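Local atomic coordinates of phosphodiesterase (Salpingoeca rosetta, PDB entry 7CJ3), a protein that binds retinal within the helical bundle of a transmembrane domain belonging to the bacteriorhodopsin-like family. Residues Cys34-Leu39 with Ala110-Tyr115; Pro216-Ala221 with Val273-Glu278; His223-Glu228 with Val266-Ile271. All blocks are in the same frame, centred on the assembly; numbering follows the deposited sequence.

In the fold
The three contacts illustrate how one helical membrane protein joins its elements by different means. Contact 1 lies on the opposite side of the chain's centre from the other two; its centre is about 38 Å from that of contact 2 and about 31 Å from that of contact 3. Partly buried, it joins a helix end to an extended segment through a backbone hydrogen bond and apolar side chains. Contacts 2 and 3 touch and share helices 219-233 and 250-277. The buried contact 2 brings their ends together around a cysteine sulfur, whereas the partly buried contact 3 packs aliphatic side chains and lays a glutamate carboxylate against a glycine backbone. Both adjoin the second subunit.

Contact 1. Residues Cys34-Leu39 with Ala110-Tyr115; sequences CVMGSL and ATLNLY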
ATOM      1  N   CYS B  34     -22.263   5.507  12.868  1.00 33.56           N
ATOM      2  CA  CYS B  34     -23.629   6.078  12.705  1.00 37.71           C
ATOM      3  C   CYS B  34     -23.929   6.259  11.216  1.00 31.68           C
ATOM      4  O   CYS B  34     -25.004   5.826  10.741  1.00 28.58           O
ATOM      5  CB  CYS B  34     -23.762   7.391  13.469  1.00 42.72           C
ATOM      6  SG  CYS B  34     -23.376   7.235  15.224  1.00 51.34           S
ATOM      7  N   VAL B  35     -22.989   6.853  10.486  1.00 33.36           N
ATOM      8  CA  VAL B  35     -23.181   7.164   9.048  1.00 30.99           C
ATOM      9  C   VAL B  35     -23.233   5.839   8.293  1.00 29.32           C
ATOM     10  O   VAL B  35     -24.126   5.659   7.443  1.00 30.37           O
ATOM     11  CB  VAL B  35     -22.063   8.087   8.556  1.00 34.65           C
ATOM     12  CG1 VAL B  35     -22.154   8.316   7.051  1.00 38.49           C
ATOM     13  CG2 VAL B  35     -22.046   9.395   9.327  1.00 35.26           C
ATOM     14  N   MET B  36     -22.345   4.916   8.639  1.00 28.84           N
ATOM     15  CA  MET B  36     -22.327   3.572   8.022  1.00 37.41           C
ATOM     16  C   MET B  36     -23.646   2.849   8.315  1.00 36.51           C
ATOM     17  O   MET B  36     -24.236   2.261   7.369  1.00 35.03           O
ATOM     18  CB  MET B  36     -21.176   2.735   8.574  1.00 44.70           C
ATOM     19  CG  MET B  36     -20.768   1.580   7.690  1.00 49.12           C
ATOM     20  SD  MET B  36     -21.368   0.008   8.304  1.00 55.36           S
ATOM     21  CE  MET B  36     -21.004   0.130  10.056  1.00 56.81           C
ATOM     22  N   GLY B  37     -24.081   2.883   9.577  1.00 33.91           N
ATOM     23  CA  GLY B  37     -25.414   2.413   9.988  1.00 31.69           C
ATOM     24  C   GLY B  37     -26.470   2.826   8.980  1.00 31.62           C
ATOM     25  O   GLY B  37     -27.092   1.937   8.308  1.00 28.79           O
ATOM     26  N   SER B  38     -26.651   4.138   8.835  1.00 30.22           N
ATOM     27  CA  SER B  38     -27.810   4.693   8.098  1.00 31.48           C
ATOM     28  C   SER B  38     -27.685   4.337   6.621  1.00 29.63           C
ATOM     29  O   SER B  38     -28.724   4.012   6.020  1.00 26.52           O
ATOM     30  CB  SER B  38     -27.929   6.149   8.347  1.00 33.58           C
ATOM     31  OG  SER B  38     -26.846   6.562   9.178  1.00 35.96           O
ATOM     32  N   LEU B  39     -26.454   4.322   6.091  1.00 32.12           N
ATOM     33  CA  LEU B  39     -26.151   3.933   4.674  1.00 33.06           C
ATOM     34  C   LEU B  39     -26.551   2.469   4.411  1.00 30.45           C
ATOM     35  O   LEU B  39     -27.039   2.162   3.299  1.00 26.78           O
ATOM     36  CB  LEU B  39     -24.669   4.193   4.389  1.00 35.54           C
ATOM     37  CG  LEU B  39     -24.300   5.666   4.202  1.00 37.82           C
ATOM     38  CD1 LEU B  39     -22.844   5.804   3.785  1.00 40.27           C
ATOM     39  CD2 LEU B  39     -25.208   6.338   3.181  1.00 37.40           C
ATOM     40  N   ALA B 110     -16.595  -1.881  -0.925  1.00 23.09           N
ATOM     41  CA  ALA B 110     -16.320  -3.135  -1.675  1.00 23.20           C
ATOM     42  C   ALA B 110     -17.324  -4.254  -1.342  1.00 23.84           C
ATOM     43  O   ALA B 110     -17.606  -5.034  -2.262  1.00 23.58           O
ATOM     44  CB  ALA B 110     -14.899  -3.600  -1.401  1.00 22.97           C
ATOM     45  N   THR B 111     -17.781  -4.364  -0.082  1.00 26.08           N
ATOM     46  CA  THR B 111     -18.438  -5.580   0.499  1.00 26.54           C
ATOM     47  C   THR B 111     -19.924  -5.374   0.811  1.00 26.99           C
ATOM     48  O   THR B 111     -20.637  -6.393   0.856  1.00 23.17           O
ATOM     49  CB  THR B 111     -17.796  -6.079   1.814  1.00 25.93           C
ATOM     50  OG1 THR B 111     -17.596  -5.014   2.751  1.00 19.57           O
ATOM     51  CG2 THR B 111     -16.487  -6.816   1.576  1.00 26.90           C
ATOM     52  N   LEU B 112     -20.369  -4.148   1.111  1.00 29.86           N
ATOM     53  CA  LEU B 112     -21.764  -3.913   1.581  1.00 29.77           C
ATOM     54  C   LEU B 112     -22.538  -3.118   0.529  1.00 31.33           C
ATOM     55  O   LEU B 112     -21.893  -2.471  -0.319  1.00 32.18           O
ATOM     56  CB  LEU B 112     -21.768  -3.205   2.942  1.00 26.84           C
ATOM     57  CG  LEU B 112     -20.925  -3.847   4.033  1.00 25.40           C
ATOM     58  CD1 LEU B 112     -20.762  -2.942   5.222  1.00 26.21           C
ATOM     59  CD2 LEU B 112     -21.526  -5.160   4.466  1.00 26.38           C
ATOM     60  N   ASN B 113     -23.869  -3.271   0.574  1.00 34.26           N
ATOM     61  CA  ASN B 113     -24.887  -2.457  -0.147  1.00 30.29           C
ATOM     62  C   ASN B 113     -25.099  -1.171   0.660  1.00 29.74           C
ATOM     63  O   ASN B 113     -25.710  -1.250   1.766  1.00 26.97           O
ATOM     64  CB  ASN B 113     -26.198  -3.218  -0.341  1.00 27.61           C
ATOM     65  CG  ASN B 113     -25.994  -4.515  -1.080  1.00 26.89           C
ATOM     66  OD1 ASN B 113     -25.728  -4.528  -2.268  1.00 28.73           O
ATOM     67  ND2 ASN B 113     -26.068  -5.627  -0.375  1.00 30.43           N
ATOM     68  N   LEU B 114     -24.571  -0.056   0.138  1.00 30.12           N
ATOM     69  CA  LEU B 114     -24.638   1.277   0.782  1.00 31.13           C
ATOM     70  C   LEU B 114     -25.470   2.215  -0.098  1.00 32.67           C
ATOM     71  O   LEU B 114     -25.281   2.239  -1.315  1.00 29.61           O
ATOM     72  CB  LEU B 114     -23.227   1.813   1.025  1.00 30.36           C
ATOM     73  CG  LEU B 114     -22.339   0.968   1.936  1.00 31.06           C
ATOM     74  CD1 LEU B 114     -20.935   1.563   2.001  1.00 33.39           C
ATOM     75  CD2 LEU B 114     -22.919   0.866   3.337  1.00 30.42           C
ATOM     76  N   TYR B 115     -26.391   2.933   0.539  1.00 37.47           N
ATOM     77  CA  TYR B 115     -27.194   4.034  -0.041  1.00 38.22           C
ATOM     78  C   TYR B 115     -26.234   5.035  -0.676  1.00 40.02           C
ATOM     79  O   TYR B 115     -25.173   5.362  -0.071  1.00 39.91           O
ATOM     80  CB  TYR B 115     -28.033   4.723   1.036  1.00 40.86           C
ATOM     81  CG  TYR B 115     -28.835   5.884   0.526  1.00 40.01           C
ATOM     82  CD1 TYR B 115     -29.747   5.717  -0.502  1.00 38.88           C
ATOM     83  CD2 TYR B 115     -28.655   7.146   1.051  1.00 40.46           C
ATOM     84  CE1 TYR B 115     -30.493   6.779  -0.978  1.00 41.81           C
ATOM     85  CE2 TYR B 115     -29.391   8.227   0.595  1.00 42.50           C
ATOM     86  CZ  TYR B 115     -30.321   8.037  -0.411  1.00 44.12           C
ATOM     87  OH  TYR B 115     -31.055   9.101  -0.846  1.00 44.72           O
TER
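Leu-39, in the last turn of helix 17-41, meets Leu-114 and Tyr-115 with both its backbone and its side chain. Its CB lies 3.9 Å from CD2 of Leu-114. Beyond CB, the chain has CG beside the backbone N and anti to the carbonyl carbon (chi1 -75°), which carries the CD2 methyl to Tyr-115. There CD2 of Leu-39 comes 3.4 Å from Tyr-115 O and 3.9 Å from Tyr-115 CB, and also reaches the edge of the ring, near its plane, 4.1 Å from the ring atom CD2. The two side chains cross at about a right angle. The tyrosine CG is anti to its own backbone N (chi1 178°), and the end of the side chain leads away from 34-39; the tyrosine also touches a bound OLC.

The backbone fixes the same pairing. Tyr-115 N donates to Leu-39 O over 2.9 Å in a nearly straight bond (174° at the hydrogen). The same oxygen takes a CA-H...O contact from Leu-114 CA at 3.6 Å, so one carbonyl near a helix end is used by two successive residues of an extended segment. One turn earlier, Met-36 SD and Leu-112 CD1 add a looser apolar contact at 4.3 Å.

Leu-112 is the first residue to leave helical geometry after helix 86-111, and the chain runs on from Tyr-115 into the short strand 117-118. Helix 128-149 packs against the contact: Met-129 touches both Met-36 and Leu-114, and Leu-128 touches Tyr-115, while Ile-40 of helix 17-41 touches both Leu-112 and Leu-114.

Contact 2. Residues Pro216-Ala221 with Val273-Glu278; sequences PLPRHA and VNCNLE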
ATOM      1  N   PRO B 216       8.014  20.660  16.070  1.00 40.21           N
ATOM      2  CA  PRO B 216       8.515  19.309  16.337  1.00 39.64           C
ATOM      3  C   PRO B 216       9.190  18.638  15.133  1.00 39.80           C
ATOM      4  O   PRO B 216       9.767  17.580  15.317  1.00 40.90           O
ATOM      5  CB  PRO B 216       7.260  18.520  16.739  1.00 43.09           C
ATOM      6  CG  PRO B 216       6.088  19.283  16.129  1.00 42.90           C
ATOM      7  CD  PRO B 216       6.541  20.722  16.047  1.00 41.97           C
ATOM      8  N   LEU B 217       9.083  19.243  13.941  1.00 40.66           N
ATOM      9  CA  LEU B 217       9.724  18.763  12.684  1.00 36.47           C
ATOM     10  C   LEU B 217      10.733  19.805  12.210  1.00 34.32           C
ATOM     11  O   LEU B 217      10.535  21.007  12.406  1.00 35.49           O
ATOM     12  CB  LEU B 217       8.649  18.500  11.616  1.00 34.65           C
ATOM     13  CG  LEU B 217       7.469  17.629  12.041  1.00 33.60           C
ATOM     14  CD1 LEU B 217       6.487  17.422  10.889  1.00 31.75           C
ATOM     15  CD2 LEU B 217       7.965  16.288  12.534  1.00 35.68           C
ATOM     16  N   PRO B 218      11.828  19.367  11.547  1.00 34.03           N
ATOM     17  CA  PRO B 218      12.772  20.297  10.936  1.00 33.02           C
ATOM     18  C   PRO B 218      12.140  21.064   9.760  1.00 35.10           C
ATOM     19  O   PRO B 218      11.102  20.654   9.207  1.00 30.75           O
ATOM     20  CB  PRO B 218      13.933  19.398  10.470  1.00 31.16           C
ATOM     21  CG  PRO B 218      13.305  18.042  10.273  1.00 31.93           C
ATOM     22  CD  PRO B 218      12.193  17.964  11.298  1.00 32.83           C
ATOM     23  N   ARG B 219      12.807  22.167   9.407  1.00 37.36           N
ATOM     24  CA  ARG B 219      12.431  23.143   8.364  1.00 32.29           C
ATOM     25  C   ARG B 219      12.106  22.397   7.063  1.00 29.77           C
ATOM     26  O   ARG B 219      11.045  22.660   6.482  1.00 22.79           O
ATOM     27  CB  ARG B 219      13.587  24.140   8.208  1.00 35.00           C
ATOM     28  CG  ARG B 219      13.157  25.509   7.704  1.00 39.57           C
ATOM     29  CD  ARG B 219      14.283  26.461   7.407  1.00 42.15           C
ATOM     30  NE  ARG B 219      13.739  27.557   6.609  1.00 48.35           N
ATOM     31  CZ  ARG B 219      13.661  27.572   5.283  1.00 47.94           C
ATOM     32  NH1 ARG B 219      14.111  26.556   4.560  1.00 47.41           N
ATOM     33  NH2 ARG B 219      13.131  28.623   4.691  1.00 47.85           N
ATOM     34  N   HIS B 220      12.977  21.478   6.618  1.00 33.23           N
ATOM     35  CA  HIS B 220      12.803  20.831   5.297  1.00 36.98           C
ATOM     36  C   HIS B 220      11.492  20.039   5.303  1.00 36.40           C
ATOM     37  O   HIS B 220      10.791  20.060   4.273  1.00 32.25           O
ATOM     38  CB  HIS B 220      14.011  19.975   4.895  1.00 44.02           C
ATOM     39  CG  HIS B 220      14.009  19.637   3.434  1.00 57.92           C
ATOM     40  ND1 HIS B 220      14.565  18.462   2.923  1.00 63.80           N
ATOM     41  CD2 HIS B 220      13.420  20.257   2.382  1.00 67.13           C
ATOM     42  CE1 HIS B 220      14.372  18.412   1.617  1.00 69.82           C
ATOM     43  NE2 HIS B 220      13.671  19.502   1.253  1.00 73.28           N
ATOM     44  N   ALA B 221      11.168  19.363   6.413  1.00 34.08           N
ATOM     45  CA  ALA B 221      10.030  18.422   6.499  1.00 32.11           C
ATOM     46  C   ALA B 221       8.708  19.199   6.501  1.00 28.52           C
ATOM     47  O   ALA B 221       7.768  18.741   5.849  1.00 25.37           O
ATOM     48  CB  ALA B 221      10.171  17.554   7.715  1.00 31.92           C
ATOM     49  N   VAL B 273       8.074   9.433   9.195  1.00 45.50           N
ATOM     50  CA  VAL B 273       9.023   8.288   9.358  1.00 54.36           C
ATOM     51  C   VAL B 273      10.474   8.792   9.219  1.00 56.45           C
ATOM     52  O   VAL B 273      11.339   8.339   9.987  1.00 62.17           O
ATOM     53  CB  VAL B 273       8.722   7.175   8.335  1.00 58.89           C
ATOM     54  CG1 VAL B 273       9.908   6.235   8.128  1.00 65.67           C
ATOM     55  CG2 VAL B 273       7.469   6.399   8.705  1.00 57.53           C
ATOM     56  N   ASN B 274      10.717   9.686   8.259  1.00 59.50           N
ATOM     57  CA  ASN B 274      12.039  10.279   7.946  1.00 66.33           C
ATOM     58  C   ASN B 274      12.489  11.205   9.082  1.00 68.55           C
ATOM     59  O   ASN B 274      13.683  11.161   9.428  1.00 75.54           O
ATOM     60  CB  ASN B 274      11.989  11.040   6.615  1.00 73.58           C
ATOM     61  CG  ASN B 274      13.350  11.513   6.154  1.00 76.83           C
ATOM     62  OD1 ASN B 274      14.111  10.737   5.574  1.00 83.59           O
ATOM     63  ND2 ASN B 274      13.663  12.774   6.415  1.00 75.55           N
ATOM     64  N   CYS B 275      11.587  12.036   9.617  1.00 64.97           N
ATOM     65  CA  CYS B 275      11.846  12.946  10.770  1.00 64.80           C
ATOM     66  C   CYS B 275      12.328  12.180  11.999  1.00 62.47           C
ATOM     67  O   CYS B 275      13.175  12.712  12.718  1.00 51.79           O
ATOM     68  CB  CYS B 275      10.596  13.705  11.163  1.00 65.19           C
ATOM     69  SG  CYS B 275      10.218  15.011   9.984  1.00 84.46           S
ATOM     70  N   ASN B 276      11.715  11.020  12.264  1.00 69.77           N
ATOM     71  CA  ASN B 276      12.081  10.109  13.383  1.00 72.74           C
ATOM     72  C   ASN B 276      13.504   9.605  13.144  1.00 71.02           C
ATOM     73  O   ASN B 276      14.317   9.685  14.098  1.00 70.47           O
ATOM     74  CB  ASN B 276      11.075   8.977  13.553  1.00 74.05           C
ATOM     75  CG  ASN B 276       9.774   9.496  14.123  1.00 75.05           C
ATOM     76  OD1 ASN B 276       9.596  10.697  14.313  1.00 74.03           O
ATOM     77  ND2 ASN B 276       8.856   8.599  14.415  1.00 76.92           N
ATOM     78  N   LEU B 277      13.789   9.133  11.923  1.00 63.74           N
ATOM     79  CA  LEU B 277      15.124   8.624  11.508  1.00 72.15           C
ATOM     80  C   LEU B 277      16.196   9.709  11.698  1.00 68.44           C
ATOM     81  O   LEU B 277      17.281   9.360  12.190  1.00 55.01           O
ATOM     82  CB  LEU B 277      15.059   8.156  10.050  1.00 78.22           C
ATOM     83  CG  LEU B 277      14.213   6.909   9.779  1.00 85.13           C
ATOM     84  CD1 LEU B 277      14.532   6.301   8.422  1.00 83.09           C
ATOM     85  CD2 LEU B 277      14.402   5.868  10.867  1.00 88.48           C
ATOM     86  N   GLU B 278      15.899  10.965  11.329  1.00 79.82           N
ATOM     87  CA  GLU B 278      16.822  12.140  11.424  1.00 80.76           C
ATOM     88  C   GLU B 278      17.027  12.527  12.893  1.00 84.23           C
ATOM     89  O   GLU B 278      16.002  12.741  13.573  1.00 82.61           O
ATOM     90  CB  GLU B 278      16.245  13.367  10.711  1.00 77.88           C
ATOM     91  CG  GLU B 278      16.431  13.356   9.210  1.00 80.22           C
ATOM     92  CD  GLU B 278      15.726  14.483   8.469  1.00 82.30           C
ATOM     93  OE1 GLU B 278      16.357  15.072   7.556  1.00 71.64           O
ATOM     94  OE2 GLU B 278      14.541  14.762   8.796  1.00 79.70           O
TER
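Leu-217 begins the contact by bringing its CD2 methyl to the sulfur of Cys-275, with 3.6 Å between CD2 and SG. The end of the branch comes nearer to Cys-275 than its CB does; CD2 also meets the cysteine CB at 3.9 Å. Elsewhere the leucine side chain packs on Leu-222 and Leu-225 of the helix that follows.

Pro-218 comes next, at the N-cap position of helix 219-233, and two neighbouring atoms of its ring each meet a partner. CD lies 3.8 Å from Cys-275 SG, while CG lies 3.8 Å from Glu-278 OE2. The glutamate, the first residue past the end of helix 250-277, reaches the proline with a side chain extended beyond CG.

Within the first turn of the new helix, Ala-221 points its methyl at the same sulfur, with CB 3.4 Å from SG of Cys-275. The thiol sits beside its backbone N, anti to the carbonyl carbon (chi1 -74°), a setting that directs it at all three residues. Val-273 and Asn-274 of the same helix as the cysteine pack on Leu-75 and Leu-78 of the second subunit.

No hydrogen bond links the two segments. Cys-275 works here as a compact apolar group among carbon atoms, surroundings that would probably favour a neutral thiol, and the glutamate carboxylate meets the proline through contact with carbon.

Contact 3. Residues His223-Glu228 with Val266-Ile271; sequences HLLRCE and VGLAMI. With OLC ((2R)-2,3-dihydroxypropyl (9Z)-octadec-9-enoate), chain N.
Glu-228 lays its carboxylate against the backbone of Gly-267, with OE1 3.3 Å from the glycine CA, and no hydrogen bond joins the two segments. A glycine has no CB to stand in the way. The glutamate gets there with CG anti to the backbone N (chi1 -164°) and a bend at chi2 (-86°), which swings OE2 to 3.4 Å from Leu-268 CD2; glutamate and leucine cross at about a right angle.

This is antiparallel helix packing in a bacteriorhodopsin-like bundle: the local axes of 223-228 and 266-271 run at 170° and approach to 10.1 Å. The nearest atoms of retinal and the Glu-228 side chain are about 8 Å apart.

Aliphatic groups fill the rest of the interface. Leu-225 crosses Leu-268 nearly at right angles, CD2 to CD2, and slides past Ile-271, whose CG2 is 3.7 Å from Leu-225 CD2. The other branch of Ile-271 sends CD1 to the Leu-224 carbonyl oxygen, 3.7 Å away, and on to CB of Glu-228.

On the side turned from 266-271, Arg-226 lies among residues of helix 178-207 and makes a cation-pi contact with Trp-200; its NH1 is 3.5 Å from O19 of OLC, itself hydrogen-bonded to Trp-200 NE1.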
ATOM      1  N   HIS B 223       8.265  21.813   4.822  1.00 29.69           N
ATOM      2  CA  HIS B 223       8.111  22.211   3.401  1.00 27.92           C
ATOM      3  C   HIS B 223       7.583  21.039   2.575  1.00 25.37           C
ATOM      4  O   HIS B 223       6.655  21.249   1.756  1.00 25.21           O
ATOM      5  CB  HIS B 223       9.413  22.776   2.812  1.00 30.90           C
ATOM      6  CG  HIS B 223       9.223  23.269   1.412  1.00 31.41           C
ATOM      7  ND1 HIS B 223       9.750  22.607   0.319  1.00 33.39           N
ATOM      8  CD2 HIS B 223       8.485  24.283   0.925  1.00 28.96           C
ATOM      9  CE1 HIS B 223       9.369  23.219  -0.779  1.00 34.83           C
ATOM     10  NE2 HIS B 223       8.585  24.245  -0.435  1.00 33.42           N
ATOM     11  N   LEU B 224       8.176  19.857   2.750  1.00 27.00           N
ATOM     12  CA  LEU B 224       7.758  18.613   2.042  1.00 27.15           C
ATOM     13  C   LEU B 224       6.294  18.293   2.374  1.00 27.24           C
ATOM     14  O   LEU B 224       5.568  17.843   1.465  1.00 25.75           O
ATOM     15  CB  LEU B 224       8.712  17.488   2.432  1.00 29.73           C
ATOM     16  CG  LEU B 224      10.060  17.612   1.741  1.00 31.19           C
ATOM     17  CD1 LEU B 224      10.961  16.465   2.147  1.00 34.22           C
ATOM     18  CD2 LEU B 224       9.892  17.648   0.226  1.00 30.12           C
ATOM     19  N   LEU B 225       5.853  18.579   3.602  1.00 24.77           N
ATOM     20  CA  LEU B 225       4.453  18.353   4.007  1.00 26.22           C
ATOM     21  C   LEU B 225       3.488  19.266   3.230  1.00 23.25           C
ATOM     22  O   LEU B 225       2.525  18.723   2.649  1.00 20.49           O
ATOM     23  CB  LEU B 225       4.352  18.534   5.522  1.00 31.52           C
ATOM     24  CG  LEU B 225       4.811  17.316   6.335  1.00 35.65           C
ATOM     25  CD1 LEU B 225       4.714  17.578   7.835  1.00 37.65           C
ATOM     26  CD2 LEU B 225       4.023  16.069   5.962  1.00 34.03           C
ATOM     27  N   ARG B 226       3.696  20.589   3.231  1.00 20.50           N
ATOM     28  CA  ARG B 226       2.796  21.551   2.530  1.00 19.26           C
ATOM     29  C   ARG B 226       2.781  21.319   1.001  1.00 19.58           C
ATOM     30  O   ARG B 226       1.747  21.626   0.355  1.00 16.19           O
ATOM     31  CB  ARG B 226       3.167  22.990   2.876  1.00 19.46           C
ATOM     32  CG  ARG B 226       4.567  23.424   2.476  1.00 19.86           C
ATOM     33  CD  ARG B 226       4.783  24.872   2.889  1.00 21.04           C
ATOM     34  NE  ARG B 226       6.066  25.434   2.482  1.00 22.24           N
ATOM     35  CZ  ARG B 226       6.389  26.722   2.586  1.00 24.30           C
ATOM     36  NH1 ARG B 226       5.531  27.592   3.089  1.00 24.96           N
ATOM     37  NH2 ARG B 226       7.568  27.158   2.203  1.00 25.71           N
ATOM     38  N   CYS B 227       3.882  20.809   0.426  1.00 20.66           N
ATOM     39  CA  CYS B 227       3.989  20.427  -1.012  1.00 20.25           C
ATOM     40  C   CYS B 227       3.184  19.140  -1.228  1.00 19.57           C
ATOM     41  O   CYS B 227       2.469  19.031  -2.220  1.00 20.32           O
ATOM     42  CB  CYS B 227       5.442  20.239  -1.448  1.00 21.17           C
ATOM     43  SG  CYS B 227       6.460  21.742  -1.551  1.00 25.28           S
ATOM     44  N   GLU B 228       3.275  18.191  -0.301  1.00 21.39           N
ATOM     45  CA  GLU B 228       2.596  16.881  -0.424  1.00 23.49           C
ATOM     46  C   GLU B 228       1.076  17.096  -0.517  1.00 24.56           C
ATOM     47  O   GLU B 228       0.459  16.467  -1.408  1.00 24.07           O
ATOM     48  CB  GLU B 228       2.958  16.002   0.765  1.00 26.07           C
ATOM     49  CG  GLU B 228       2.636  14.534   0.564  1.00 27.74           C
ATOM     50  CD  GLU B 228       1.227  14.069   0.894  1.00 28.49           C
ATOM     51  OE1 GLU B 228       0.876  13.022   0.328  1.00 33.37           O
ATOM     52  OE2 GLU B 228       0.490  14.710   1.695  1.00 27.46           O
ATOM     53  N   VAL B 266      -0.767   8.402   3.028  1.00 30.64           N
ATOM     54  CA  VAL B 266       0.493   7.670   3.374  1.00 34.74           C
ATOM     55  C   VAL B 266       1.698   8.566   3.088  1.00 36.07           C
ATOM     56  O   VAL B 266       2.783   8.335   3.686  1.00 35.23           O
ATOM     57  CB  VAL B 266       0.624   6.343   2.631  1.00 33.37           C
ATOM     58  CG1 VAL B 266      -0.560   5.430   2.949  1.00 33.82           C
ATOM     59  CG2 VAL B 266       0.785   6.579   1.135  1.00 33.82           C
ATOM     60  N   GLY B 267       1.514   9.537   2.196  1.00 35.45           N
ATOM     61  CA  GLY B 267       2.490  10.605   1.954  1.00 34.66           C
ATOM     62  C   GLY B 267       2.914  11.271   3.248  1.00 34.73           C
ATOM     63  O   GLY B 267       4.108  11.533   3.370  1.00 38.56           O
ATOM     64  N   LEU B 268       1.981  11.533   4.177  1.00 35.55           N
ATOM     65  CA  LEU B 268       2.241  12.236   5.470  1.00 34.65           C
ATOM     66  C   LEU B 268       3.040  11.323   6.400  1.00 37.65           C
ATOM     67  O   LEU B 268       3.937  11.840   7.093  1.00 43.99           O
ATOM     68  CB  LEU B 268       0.928  12.632   6.161  1.00 30.90           C
ATOM     69  CG  LEU B 268       0.090  13.736   5.516  1.00 29.96           C
ATOM     70  CD1 LEU B 268      -1.002  14.193   6.491  1.00 30.40           C
ATOM     71  CD2 LEU B 268       0.935  14.933   5.105  1.00 28.58           C
ATOM     72  N   ALA B 269       2.711  10.028   6.414  1.00 35.76           N
ATOM     73  CA  ALA B 269       3.354   8.992   7.254  1.00 35.20           C
ATOM     74  C   ALA B 269       4.740   8.665   6.729  1.00 35.44           C
ATOM     75  O   ALA B 269       5.562   8.288   7.542  1.00 42.65           O
ATOM     76  CB  ALA B 269       2.515   7.747   7.309  1.00 36.74           C
ATOM     77  N   MET B 270       4.976   8.763   5.425  1.00 40.13           N
ATOM     78  CA  MET B 270       6.329   8.559   4.834  1.00 47.76           C
ATOM     79  C   MET B 270       7.257   9.706   5.271  1.00 46.75           C
ATOM     80  O   MET B 270       8.421   9.421   5.585  1.00 57.08           O
ATOM     81  CB  MET B 270       6.269   8.466   3.305  1.00 49.52           C
ATOM     82  CG  MET B 270       5.877   7.093   2.785  1.00 53.73           C
ATOM     83  SD  MET B 270       5.387   7.049   1.003  1.00 76.69           S
ATOM     84  CE  MET B 270       6.612   8.065   0.167  1.00 67.57           C
ATOM     85  N   ILE B 271       6.769  10.946   5.309  1.00 44.87           N
ATOM     86  CA  ILE B 271       7.598  12.164   5.573  1.00 46.59           C
ATOM     87  C   ILE B 271       7.967  12.214   7.070  1.00 50.17           C
ATOM     88  O   ILE B 271       9.097  12.649   7.398  1.00 51.42           O
ATOM     89  CB  ILE B 271       6.895  13.454   5.067  1.00 40.66           C
ATOM     90  CG1 ILE B 271       6.996  13.585   3.542  1.00 39.90           C
ATOM     91  CG2 ILE B 271       7.417  14.703   5.769  1.00 36.10           C
ATOM     92  CD1 ILE B 271       5.966  14.504   2.913  1.00 38.08           C
TER
HETATM   93  C18 OLC N 404      -6.110  23.282  -8.691  1.00 33.14           C
HETATM   94  C10 OLC N 404       0.471  27.576  -2.338  1.00 35.70           C
HETATM   95  C9  OLC N 404       1.500  28.446  -2.229  1.00 33.89           C
HETATM   96  C17 OLC N 404      -5.098  24.341  -8.265  1.00 35.50           C
HETATM   97  C11 OLC N 404      -0.878  27.866  -2.929  1.00 33.44           C
HETATM   98  C8  OLC N 404       1.525  29.877  -2.649  1.00 34.41           C
HETATM   99  C24 OLC N 404       8.382  32.860   4.227  1.00 55.77           C
HETATM  100  C16 OLC N 404      -4.781  24.423  -6.757  1.00 37.34           C
HETATM  101  C12 OLC N 404      -1.493  26.608  -3.500  1.00 34.29           C
HETATM  102  C7  OLC N 404       2.590  30.646  -1.877  1.00 37.59           C
HETATM  103  C15 OLC N 404      -4.129  25.759  -6.356  1.00 40.96           C
HETATM  104  C13 OLC N 404      -2.410  26.906  -4.726  1.00 39.60           C
HETATM  105  C6  OLC N 404       2.207  32.111  -1.639  1.00 45.21           C
HETATM  106  C14 OLC N 404      -3.097  25.597  -5.234  1.00 42.67           C
HETATM  107  C5  OLC N 404       1.229  32.413  -0.475  1.00 52.59           C
HETATM  108  C4  OLC N 404       1.739  32.281   0.997  1.00 62.31           C
HETATM  109  C3  OLC N 404       3.267  32.239   1.208  1.00 67.31           C
HETATM  110  C2  OLC N 404       3.760  31.682   2.564  1.00 71.26           C
HETATM  111  C21 OLC N 404       7.496  30.561   3.502  1.00 59.30           C
HETATM  112  C1  OLC N 404       5.202  31.134   2.433  1.00 76.40           C
HETATM  113  C22 OLC N 404       8.727  31.389   3.959  1.00 58.36           C
HETATM  114  O19 OLC N 404       5.582  30.634   1.367  1.00 84.64           O
HETATM  115  O25 OLC N 404       9.455  33.438   4.952  1.00 53.34           O
HETATM  116  O23 OLC N 404       9.368  30.828   5.132  1.00 53.43           O
HETATM  117  O20 OLC N 404       6.201  31.216   3.530  1.00 65.84           O